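Phosphoribosyl-aminoimidazole carboxylase (Aspergillus clavatus, PDB 3K5I) probably catalyses the ATP-dependent carboxylation of 5-aminoimidazole ribonucleotide to its N5-carboxyamino form during purine biosynthesis. Local coordinates at residues 164-169 with 175-180; 122-127 with 197-202; 150-155 with 184-189. All blocks are in the same frame, centred on the assembly; numbering follows the deposited sequence.

Contact 1 (164-169 with 175-180); sequences MLKSKT and RGNFRV. With ADP (adenosine-5'-diphosphate), chain G; AIR (5-aminoimidazole ribonucleotide), chain I.
G176 O is gripped twice from the neighbouring strand: S167 N donates over 2.8 Å (N-H...O angle 159°), and K166 CA turns its hydrogen to the same oxygen at 3.1 Å. L165 O is held likewise, by a hydrogen bond from F178 N and a CA-H...O contact from N177 CA at 3.2 Å. L165 N donates back to F178 O, so L165 and F178 form an antiparallel hydrogen-bonded pair, flanked by the non-hydrogen-bonded pairs M164-R179 and K166-N177, in a beta hairpin whose strand segments run at 156°.

M164, K166 and N177 share the face that meets ADP. K166 and N177 run alongside each other in the same sense, K166 CD being 3.8 Å from N177 OD1. Extended beyond CG, K166 carries NZ to ADP O2A at 2.5 Å and ADP N7 at 2.7 Å, while E201 adds a salt bridge. N177 ND2 bonds S234, and only weakly ADP O5'. M164, bent at chi2 (51°) and chi3, crosses N177 at about a right angle and lays CE 3.9 Å from ADP C4. On the other face, with F178, L165 CB packs 3.7 Å from V180 CG2.

R175, in the loop just before strand 177-180, donates from NH1 and NH2 to AIR, whose O6 lies in plane at the guanidinium edge. K166 NZ thus bridges alpha-phosphate and adenine N7 of ADP, while the same hairpin holds AIR's phosphate.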
loop_
_atom_site.group_PDB
_atom_site.type_symbol
_atom_site.label_atom_id
_atom_site.label_comp_id
_atom_site.label_asym_id
_atom_site.label_seq_id
_atom_site.Cartn_x
_atom_site.Cartn_y
_atom_site.Cartn_z
ATOM N N MET A 164 32.421 5.489 19.844
ATOM C CA MET A 164 30.985 5.234 19.982
ATOM C C MET A 164 30.760 4.263 21.113
ATOM O O MET A 164 31.246 3.145 21.028
ATOM C CB MET A 164 30.394 4.684 18.674
ATOM C CG MET A 164 28.860 4.584 18.669
ATOM S SD MET A 164 28.211 6.162 19.185
ATOM C CE MET A 164 28.232 6.922 17.735
ATOM N N LEU A 165 30.092 4.670 22.185
ATOM C CA LEU A 165 29.904 3.677 23.228
ATOM C C LEU A 165 28.672 2.894 22.850
ATOM O O LEU A 165 27.666 3.508 22.526
ATOM C CB LEU A 165 29.682 4.261 24.626
ATOM C CG LEU A 165 29.724 3.278 25.813
ATOM C CD1 LEU A 165 30.947 2.298 25.864
ATOM C CD2 LEU A 165 29.498 3.985 27.207
ATOM N N LYS A 166 28.711 1.566 22.922
ATOM C CA LYS A 166 27.510 0.824 22.539
ATOM C C LYS A 166 27.141 -0.370 23.419
ATOM O O LYS A 166 28.034 -1.108 23.862
ATOM C CB LYS A 166 27.727 0.229 21.137
ATOM C CG LYS A 166 28.278 1.114 20.053
ATOM C CD LYS A 166 28.019 0.492 18.653
ATOM C CE LYS A 166 28.191 1.449 17.422
ATOM N NZ LYS A 166 28.081 0.899 15.972
ATOM N N SER A 167 25.839 -0.568 23.622
ATOM C CA SER A 167 25.266 -1.686 24.369
ATOM C C SER A 167 25.347 -2.844 23.377
ATOM O O SER A 167 25.022 -2.721 22.172
ATOM C CB SER A 167 23.741 -1.564 24.627
ATOM O OG SER A 167 23.270 -2.766 25.254
ATOM N N LYS A 168 25.776 -3.986 23.887
ATOM C CA LYS A 168 25.835 -5.165 23.031
ATOM C C LYS A 168 24.408 -5.676 22.741
ATOM O O LYS A 168 24.020 -6.125 21.662
ATOM C CB LYS A 168 26.603 -6.230 23.804
ATOM C CG LYS A 168 28.095 -5.954 23.936
ATOM C CD LYS A 168 28.647 -7.184 24.683
ATOM C CE LYS A 168 30.112 -7.258 25.072
ATOM N NZ LYS A 168 30.602 -8.702 25.023
ATOM N N THR A 169 23.530 -5.589 23.717
ATOM C CA THR A 169 22.217 -6.122 23.412
ATOM C C THR A 169 21.152 -5.056 23.464
ATOM O O THR A 169 21.359 -3.939 23.970
ATOM C CB THR A 169 21.859 -7.101 24.536
ATOM O OG1 THR A 169 21.999 -6.384 25.760
ATOM C CG2 THR A 169 22.886 -8.216 24.588
ATOM N N ARG A 175 19.274 3.622 20.271
ATOM C CA ARG A 175 18.935 3.398 21.660
ATOM C C ARG A 175 19.988 2.840 22.607
ATOM O O ARG A 175 19.791 2.960 23.814
ATOM C CB ARG A 175 17.553 2.778 21.842
ATOM C CG ARG A 175 16.396 3.713 21.483
ATOM C CD ARG A 175 15.151 2.821 21.344
ATOM N NE ARG A 175 14.055 3.351 20.517
ATOM C CZ ARG A 175 12.796 2.910 20.618
ATOM N NH1 ARG A 175 11.775 3.288 19.832
ATOM N NH2 ARG A 175 12.537 1.953 21.484
ATOM N N GLY A 176 21.070 2.234 22.107
ATOM C CA GLY A 176 22.162 1.688 22.952
ATOM C C GLY A 176 23.501 2.288 22.489
ATOM O O GLY A 176 24.547 1.715 22.656
ATOM N N ASN A 177 23.493 3.466 21.889
ATOM C CA ASN A 177 24.718 4.106 21.394
ATOM C C ASN A 177 24.976 5.369 22.223
ATOM O O ASN A 177 24.051 6.027 22.686
ATOM C CB ASN A 177 24.452 4.551 19.929
ATOM C CG ASN A 177 24.843 3.488 18.873
ATOM O OD1 ASN A 177 24.702 2.274 19.068
ATOM N ND2 ASN A 177 25.354 3.944 17.740
ATOM N N PHE A 178 26.242 5.714 22.406
ATOM C CA PHE A 178 26.563 6.916 23.132
ATOM C C PHE A 178 27.943 7.352 22.731
ATOM O O PHE A 178 28.939 6.701 23.042
ATOM C CB PHE A 178 26.503 6.779 24.627
ATOM C CG PHE A 178 26.503 8.094 25.357
ATOM C CD1 PHE A 178 25.311 8.631 25.844
ATOM C CD2 PHE A 178 27.679 8.781 25.584
ATOM C CE1 PHE A 178 25.264 9.830 26.546
ATOM C CE2 PHE A 178 27.677 9.986 26.301
ATOM C CZ PHE A 178 26.441 10.538 26.767
ATOM N N ARG A 179 27.938 8.475 22.027
ATOM C CA ARG A 179 29.154 9.120 21.568
ATOM C C ARG A 179 29.968 9.621 22.746
ATOM O O ARG A 179 29.473 10.381 23.587
ATOM C CB ARG A 179 28.832 10.396 20.802
ATOM C CG ARG A 179 30.152 10.805 20.091
ATOM C CD ARG A 179 29.955 11.681 18.831
ATOM N NE ARG A 179 31.013 12.688 18.763
ATOM C CZ ARG A 179 31.417 13.345 17.681
ATOM N NH1 ARG A 179 32.428 14.207 17.795
ATOM N NH2 ARG A 179 30.824 13.150 16.511
ATOM N N VAL A 180 31.223 9.202 22.807
ATOM C CA VAL A 180 32.087 9.636 23.890
ATOM C C VAL A 180 33.124 10.545 23.206
ATOM O O VAL A 180 33.846 10.054 22.367
ATOM C CB VAL A 180 32.727 8.409 24.528
ATOM C CG1 VAL A 180 33.475 8.876 25.750
ATOM C CG2 VAL A 180 31.670 7.329 24.869
HETATM P PB ADP G . 21.584 0.879 15.960
HETATM O O1B ADP G . 20.827 1.406 17.118
HETATM O O2B ADP G . 21.298 -0.586 16.208
HETATM O O3B ADP G . 21.380 0.939 14.412
HETATM P PA ADP G . 24.336 1.454 14.924
HETATM O O1A ADP G . 23.950 1.136 13.547
HETATM O O2A ADP G . 25.649 0.779 15.236
HETATM O O3A ADP G . 23.167 1.152 15.984
HETATM O "O5'" ADP G . 24.604 3.037 14.830
HETATM C "C5'" ADP G . 23.674 3.930 14.206
HETATM C "C4'" ADP G . 24.430 5.003 13.463
HETATM O "O4'" ADP G . 25.317 5.696 14.379
HETATM C "C3'" ADP G . 25.410 4.594 12.377
HETATM O "O3'" ADP G . 24.652 4.665 11.159
HETATM C "C2'" ADP G . 26.433 5.733 12.291
HETATM O "O2'" ADP G . 25.800 7.000 11.942
HETATM C "C1'" ADP G . 26.555 5.925 13.788
HETATM N N9 ADP G . 27.684 5.114 14.216
HETATM C C8 ADP G . 27.591 3.817 14.641
HETATM N N7 ADP G . 28.818 3.276 14.817
HETATM C C5 ADP G . 29.660 4.336 14.551
HETATM C C6 ADP G . 31.087 4.424 14.693
HETATM N N6 ADP G . 31.980 3.657 14.966
HETATM N N1 ADP G . 31.634 5.625 14.345
HETATM C C2 ADP G . 30.897 6.740 13.979
HETATM N N3 ADP G . 29.592 6.683 13.960
HETATM C C4 ADP G . 29.002 5.502 14.216
HETATM N N1 AIR I . 12.247 -2.417 14.774
HETATM C C2 AIR I . 12.802 -3.637 15.025
HETATM N N3 AIR I . 14.122 -3.636 15.202
HETATM C C4 AIR I . 14.447 -2.307 15.003
HETATM C C5 AIR I . 13.316 -1.535 14.748
HETATM N N6 AIR I . 13.172 -0.192 14.518
HETATM C "C1'" AIR I . 10.850 -1.949 14.611
HETATM C "C2'" AIR I . 9.802 -3.083 14.686
HETATM C "C3'" AIR I . 9.844 -3.198 16.219
HETATM C "C4'" AIR I . 9.655 -1.721 16.571
HETATM O "O4'" AIR I . 10.659 -1.112 15.736
HETATM O "O2'" AIR I . 8.503 -2.898 14.087
HETATM O "O3'" AIR I . 8.871 -4.127 16.648
HETATM C "C5'" AIR I . 8.995 -0.903 17.665
HETATM O "O5'" AIR I . 9.848 0.150 18.198
HETATM P P AIR I . 9.289 1.034 19.430
HETATM O O6 AIR I . 9.213 2.603 19.019
HETATM O O7 AIR I . 10.274 0.745 20.509
HETATM O O8 AIR I . 7.896 0.532 19.738
HETATM O O HOH W 1 24.493 -0.886 20.259
#

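Contact 2 (122-127 with 197-202); sequences QNKFNQ and PLYAEK. With ADP (adenosine-5'-diphosphate), chain G.
Aromatic and apolar packing makes the direct contact between F125 and Y199. F125 CD1 comes to 3.7 Å from Y199 CG, and F125 CB lies over one face of the tyrosine ring. The ring centroids are 5.5 Å apart and the planes meet at 56°, a geometry that is neither a stack nor a T-shaped pair. Y199 holds CG between its backbone N and carbonyl carbon (chi1 75°), which directs the ring from the strand toward the helix start. The phenol end then reaches K124, with Y199 OH 3.8 Å from K124 CB, and E201 OE2 lies in plane at the ring's edge. H141 also meets the F125 ring.

Helix capping is the second kind of interaction. N123 occupies the N-cap of helix 124-132: N126 N donates to N123 OD1 over 2.9 Å at a nearly straight 172°, from above the amide plane, and F125 N adds a weak bond. This capped helix start faces the four-stranded antiparallel sheet of the ATP-grasp fold, with ADP held beside both.

Ionic and polar bonds to the nucleotide form the third group. K124 NZ donates to the bridging ADP O3A at 2.6 Å and to ADP O2A at 2.7 Å, with a weak third bond to O2B. At the adenine end, ADP N6 makes a long, weak bond of 3.4 Å to E201 OE1 and another weak one to K202 O.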
loop_
_atom_site.group_PDB
_atom_site.type_symbol
_atom_site.label_atom_id
_atom_site.label_comp_id
_atom_site.label_asym_id
_atom_site.label_seq_id
_atom_site.Cartn_x
_atom_site.Cartn_y
_atom_site.Cartn_z
ATOM N N GLN A 122 21.584 -10.698 17.360
ATOM C CA GLN A 122 21.060 -9.877 18.442
ATOM C C GLN A 122 22.075 -9.278 19.428
ATOM O O GLN A 122 21.785 -8.322 20.167
ATOM C CB GLN A 122 19.918 -10.632 19.100
ATOM C CG GLN A 122 20.444 -11.749 19.947
ATOM C CD GLN A 122 19.253 -12.418 20.618
ATOM O OE1 GLN A 122 19.434 -13.137 21.571
ATOM N NE2 GLN A 122 18.033 -12.176 20.130
ATOM N N ASN A 123 23.284 -9.830 19.419
ATOM C CA ASN A 123 24.341 -9.320 20.272
ATOM C C ASN A 123 25.318 -8.785 19.239
ATOM O O ASN A 123 25.926 -9.541 18.471
ATOM C CB ASN A 123 25.022 -10.404 21.064
ATOM C CG ASN A 123 26.033 -9.818 22.009
ATOM O OD1 ASN A 123 26.941 -9.091 21.593
ATOM N ND2 ASN A 123 25.875 -10.122 23.290
ATOM N N LYS A 124 25.388 -7.454 19.234
ATOM C CA LYS A 124 26.196 -6.667 18.317
ATOM C C LYS A 124 27.661 -6.985 18.351
ATOM O O LYS A 124 28.335 -7.012 17.298
ATOM C CB LYS A 124 25.917 -5.173 18.499
ATOM C CG LYS A 124 24.810 -4.639 17.567
ATOM C CD LYS A 124 24.406 -3.183 17.850
ATOM C CE LYS A 124 24.792 -2.236 16.706
ATOM N NZ LYS A 124 24.436 -0.831 17.094
ATOM N N PHE A 125 28.107 -7.236 19.574
ATOM C CA PHE A 125 29.509 -7.571 19.703
ATOM C C PHE A 125 29.696 -8.959 19.092
ATOM O O PHE A 125 30.607 -9.218 18.310
ATOM C CB PHE A 125 29.865 -7.603 21.181
ATOM C CG PHE A 125 31.337 -7.827 21.465
ATOM C CD1 PHE A 125 32.269 -6.806 21.279
ATOM C CD2 PHE A 125 31.796 -9.059 21.920
ATOM C CE1 PHE A 125 33.633 -6.989 21.531
ATOM C CE2 PHE A 125 33.182 -9.252 22.197
ATOM C CZ PHE A 125 34.085 -8.205 22.020
ATOM N N ASN A 126 28.812 -9.869 19.468
ATOM C CA ASN A 126 28.831 -11.237 18.946
ATOM C C ASN A 126 28.639 -11.321 17.434
ATOM O O ASN A 126 29.276 -12.125 16.747
ATOM C CB ASN A 126 27.713 -11.965 19.681
ATOM C CG ASN A 126 28.148 -12.249 21.079
ATOM O OD1 ASN A 126 29.309 -11.976 21.363
ATOM N ND2 ASN A 126 27.275 -12.742 21.952
ATOM N N GLN A 127 27.758 -10.476 16.911
ATOM C CA GLN A 127 27.530 -10.448 15.476
ATOM C C GLN A 127 28.859 -10.180 14.799
ATOM O O GLN A 127 29.303 -10.880 13.871
ATOM C CB GLN A 127 26.652 -9.247 15.212
ATOM C CG GLN A 127 26.275 -8.947 13.763
ATOM C CD GLN A 127 25.618 -7.583 13.714
ATOM O OE1 GLN A 127 26.074 -6.652 13.046
ATOM N NE2 GLN A 127 24.591 -7.450 14.521
ATOM N N PRO A 197 25.523 -4.651 28.992
ATOM C CA PRO A 197 26.847 -5.195 28.642
ATOM C C PRO A 197 27.269 -4.236 27.505
ATOM O O PRO A 197 26.476 -3.944 26.603
ATOM C CB PRO A 197 26.504 -6.526 27.961
ATOM C CG PRO A 197 25.079 -6.364 27.437
ATOM C CD PRO A 197 24.404 -5.344 28.319
ATOM N N LEU A 198 28.495 -3.727 27.532
ATOM C CA LEU A 198 28.989 -2.758 26.542
ATOM C C LEU A 198 30.281 -3.122 25.868
ATOM O O LEU A 198 31.052 -3.992 26.290
ATOM C CB LEU A 198 29.393 -1.470 27.287
ATOM C CG LEU A 198 28.385 -1.060 28.331
ATOM C CD1 LEU A 198 28.917 0.262 28.830
ATOM C CD2 LEU A 198 26.985 -0.942 27.701
ATOM N N TYR A 199 30.556 -2.349 24.838
ATOM C CA TYR A 199 31.814 -2.473 24.126
ATOM C C TYR A 199 31.906 -1.090 23.473
ATOM O O TYR A 199 30.920 -0.393 23.320
ATOM C CB TYR A 199 31.898 -3.628 23.134
ATOM C CG TYR A 199 31.121 -3.361 21.892
ATOM C CD1 TYR A 199 29.730 -3.492 21.918
ATOM C CD2 TYR A 199 31.746 -2.940 20.726
ATOM C CE1 TYR A 199 29.030 -3.294 20.776
ATOM C CE2 TYR A 199 31.023 -2.705 19.575
ATOM C CZ TYR A 199 29.655 -2.862 19.644
ATOM O OH TYR A 199 28.783 -2.690 18.607
ATOM N N ALA A 200 33.095 -0.633 23.128
ATOM C CA ALA A 200 33.272 0.678 22.492
ATOM C C ALA A 200 33.784 0.473 21.080
ATOM O O ALA A 200 34.445 -0.537 20.795
ATOM C CB ALA A 200 34.267 1.520 23.308
ATOM N N GLU A 201 33.496 1.424 20.196
ATOM C CA GLU A 201 34.019 1.151 18.870
ATOM C C GLU A 201 34.918 2.309 18.444
ATOM O O GLU A 201 34.653 3.471 18.769
ATOM C CB GLU A 201 32.775 0.947 18.003
ATOM C CG GLU A 201 32.656 -0.432 17.411
ATOM C CD GLU A 201 31.503 -0.493 16.425
ATOM O OE1 GLU A 201 31.071 0.576 15.950
ATOM O OE2 GLU A 201 31.016 -1.603 16.121
ATOM N N LYS A 202 36.002 2.018 17.736
ATOM C CA LYS A 202 36.876 3.110 17.330
ATOM C C LYS A 202 36.026 3.916 16.372
ATOM O O LYS A 202 35.195 3.333 15.662
ATOM C CB LYS A 202 38.131 2.571 16.642
ATOM C CG LYS A 202 38.699 3.535 15.616
ATOM C CD LYS A 202 40.138 3.116 15.282
ATOM C CE LYS A 202 41.159 3.754 16.204
ATOM N NZ LYS A 202 42.551 3.338 15.858
HETATM P PB ADP G . 21.584 0.879 15.960
HETATM O O1B ADP G . 20.827 1.406 17.118
HETATM O O2B ADP G . 21.298 -0.586 16.208
HETATM O O3B ADP G . 21.380 0.939 14.412
HETATM P PA ADP G . 24.336 1.454 14.924
HETATM O O1A ADP G . 23.950 1.136 13.547
HETATM O O2A ADP G . 25.649 0.779 15.236
HETATM O O3A ADP G . 23.167 1.152 15.984
HETATM O "O5'" ADP G . 24.604 3.037 14.830
HETATM C "C5'" ADP G . 23.674 3.930 14.206
HETATM C "C4'" ADP G . 24.430 5.003 13.463
HETATM O "O4'" ADP G . 25.317 5.696 14.379
HETATM C "C3'" ADP G . 25.410 4.594 12.377
HETATM O "O3'" ADP G . 24.652 4.665 11.159
HETATM C "C2'" ADP G . 26.433 5.733 12.291
HETATM O "O2'" ADP G . 25.800 7.000 11.942
HETATM C "C1'" ADP G . 26.555 5.925 13.788
HETATM N N9 ADP G . 27.684 5.114 14.216
HETATM C C8 ADP G . 27.591 3.817 14.641
HETATM N N7 ADP G . 28.818 3.276 14.817
HETATM C C5 ADP G . 29.660 4.336 14.551
HETATM C C6 ADP G . 31.087 4.424 14.693
HETATM N N6 ADP G . 31.980 3.657 14.966
HETATM N N1 ADP G . 31.634 5.625 14.345
HETATM C C2 ADP G . 30.897 6.740 13.979
HETATM N N3 ADP G . 29.592 6.683 13.960
HETATM C C4 ADP G . 29.002 5.502 14.216
#

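Contact 3 (150-155 with 184-189); sequences AELAKV and DDIPEA
The flat group here is the peptide joining L152 to A153, and I186 CD1 lies over one face. That methyl stands 3.5 Å from A153 N, nearly along the peptide normal and close to A153 CA, so it packs on the amide without meeting the N-H head on. A153 CB lies at one flank of the same methyl, 4.1 Å from I186 CD1.

The other pairings are aliphatic. L152 and I186 run antiparallel alongside each other, and several of their carbons meet. L152 CD2 touches I186 CG2 at 3.7 Å, L152 CG lies 3.8 Å from I186 CG1, and L152 CB is 3.9 Å from I186 CG2. Both isoleucine branches touch the leucine: CG2, anti to the backbone N, and CG1 with CD1, while the extended chi2 (179°) carries CD1 on to the A153 amide as well. Backbone separation is small, with the CA atoms of L152 and I186 7.1 Å apart, and the buried surface is a modest 172 Å².

I186 also packs on Y161. One turn further on, A189 touches F178 and V180, and V155 of the other helix touches R142, so both helices rest on the sheet as well as on each other. Two helices covering one face of an antiparallel sheet, with nucleotide on the opposite face, is an arrangement characteristic of the ATP-grasp fold.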
loop_
_atom_site.group_PDB
_atom_site.type_symbol
_atom_site.label_atom_id
_atom_site.label_comp_id
_atom_site.label_asym_id
_atom_site.label_seq_id
_atom_site.Cartn_x
_atom_site.Cartn_y
_atom_site.Cartn_z
ATOM N N ALA A 150 37.451 3.639 34.709
ATOM C CA ALA A 150 38.821 3.153 34.635
ATOM C C ALA A 150 38.915 2.343 33.344
ATOM O O ALA A 150 39.733 2.602 32.449
ATOM C CB ALA A 150 39.069 2.248 35.827
ATOM N N GLU A 151 38.038 1.354 33.269
ATOM C CA GLU A 151 37.922 0.480 32.118
ATOM C C GLU A 151 37.748 1.281 30.822
ATOM O O GLU A 151 38.497 1.160 29.833
ATOM C CB GLU A 151 36.659 -0.328 32.366
ATOM C CG GLU A 151 36.134 -1.077 31.159
ATOM C CD GLU A 151 36.561 -2.545 31.151
ATOM O OE1 GLU A 151 35.647 -3.353 31.431
ATOM O OE2 GLU A 151 37.743 -2.889 30.864
ATOM N N LEU A 152 36.730 2.126 30.840
ATOM C CA LEU A 152 36.437 2.967 29.683
ATOM C C LEU A 152 37.638 3.857 29.355
ATOM O O LEU A 152 38.182 3.818 28.249
ATOM C CB LEU A 152 35.205 3.807 30.002
ATOM C CG LEU A 152 34.493 4.541 28.856
ATOM C CD1 LEU A 152 34.530 3.937 27.439
ATOM C CD2 LEU A 152 33.080 4.700 29.352
ATOM N N ALA A 153 38.082 4.636 30.330
ATOM C CA ALA A 153 39.236 5.511 30.153
ATOM C C ALA A 153 40.398 4.860 29.392
ATOM O O ALA A 153 41.086 5.469 28.531
ATOM C CB ALA A 153 39.704 5.893 31.533
ATOM N N LYS A 154 40.604 3.608 29.790
ATOM C CA LYS A 154 41.624 2.689 29.295
ATOM C C LYS A 154 41.392 2.445 27.816
ATOM O O LYS A 154 42.230 2.750 26.957
ATOM C CB LYS A 154 41.432 1.361 30.050
ATOM C CG LYS A 154 42.506 0.319 29.803
ATOM C CD LYS A 154 42.049 -1.009 30.414
ATOM C CE LYS A 154 42.452 -2.262 29.617
ATOM N NZ LYS A 154 43.050 -3.369 30.454
ATOM N N VAL A 155 40.217 1.871 27.541
ATOM C CA VAL A 155 39.805 1.552 26.181
ATOM C C VAL A 155 39.939 2.873 25.406
ATOM O O VAL A 155 40.306 2.908 24.240
ATOM C CB VAL A 155 38.307 1.112 26.118
ATOM C CG1 VAL A 155 37.924 0.637 24.740
ATOM C CG2 VAL A 155 37.962 0.049 27.121
ATOM N N ASP A 184 36.082 13.116 29.658
ATOM C CA ASP A 184 35.259 13.795 30.644
ATOM C C ASP A 184 33.801 13.445 30.546
ATOM O O ASP A 184 33.033 13.788 31.434
ATOM C CB ASP A 184 35.397 15.308 30.515
ATOM C CG ASP A 184 36.504 15.830 31.378
ATOM O OD1 ASP A 184 36.767 15.092 32.361
ATOM O OD2 ASP A 184 37.074 16.908 31.056
ATOM N N ASP A 185 33.438 12.787 29.454
ATOM C CA ASP A 185 32.064 12.344 29.193
ATOM C C ASP A 185 31.818 10.986 29.835
ATOM O O ASP A 185 30.679 10.595 30.015
ATOM C CB ASP A 185 31.800 12.171 27.697
ATOM C CG ASP A 185 31.929 13.470 26.913
ATOM O OD1 ASP A 185 31.100 13.678 26.001
ATOM O OD2 ASP A 185 32.873 14.252 27.173
ATOM N N ILE A 186 32.893 10.281 30.177
ATOM C CA ILE A 186 32.826 8.973 30.816
ATOM C C ILE A 186 31.698 8.627 31.779
ATOM O O ILE A 186 31.048 7.585 31.647
ATOM C CB ILE A 186 34.218 8.288 31.075
ATOM C CG1 ILE A 186 34.989 8.235 29.737
ATOM C CG2 ILE A 186 34.196 6.990 32.004
ATOM C CD1 ILE A 186 36.398 7.624 29.755
ATOM N N PRO A 187 31.460 9.467 32.771
ATOM C CA PRO A 187 30.399 9.102 33.693
ATOM C C PRO A 187 29.052 9.217 33.028
ATOM O O PRO A 187 28.129 8.439 33.277
ATOM C CB PRO A 187 30.458 10.193 34.764
ATOM C CG PRO A 187 31.720 10.900 34.560
ATOM C CD PRO A 187 32.508 10.232 33.465
ATOM N N GLU A 188 28.929 10.229 32.188
ATOM C CA GLU A 188 27.628 10.399 31.546
ATOM C C GLU A 188 27.324 9.219 30.645
ATOM O O GLU A 188 26.231 8.660 30.664
ATOM C CB GLU A 188 27.675 11.705 30.788
ATOM C CG GLU A 188 26.545 12.170 29.944
ATOM C CD GLU A 188 27.054 13.360 29.123
ATOM O OE1 GLU A 188 28.282 13.576 28.979
ATOM O OE2 GLU A 188 26.213 14.125 28.630
ATOM N N ALA A 189 28.330 8.837 29.857
ATOM C CA ALA A 189 28.220 7.699 28.943
ATOM C C ALA A 189 27.767 6.473 29.709
ATOM O O ALA A 189 26.795 5.796 29.342
ATOM C CB ALA A 189 29.583 7.368 28.318
#

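Overall arrangement
From the N terminus, 122-127 comes first, at the start of helix 124-132, and its contact 2 partner at 197-202 closes the longest of the three loops. Within that span 150-155 opens contact 3, closed at 184-189, and within that again lies the hairpin of contact 1. The three are concentric and none cross. Strands 163-167 and 198-202 are neighbours in one sheet, where M164 O meets E201 N at 3.0 Å, and contacts 1 and 2 both touch ADP. Contact 3 backs the sheet: L165 CD2 lies 3.6 Å from A189 CB, and A200 CB packs on V155 CG1. Helix start, sheet and backing helices thus form successive layers.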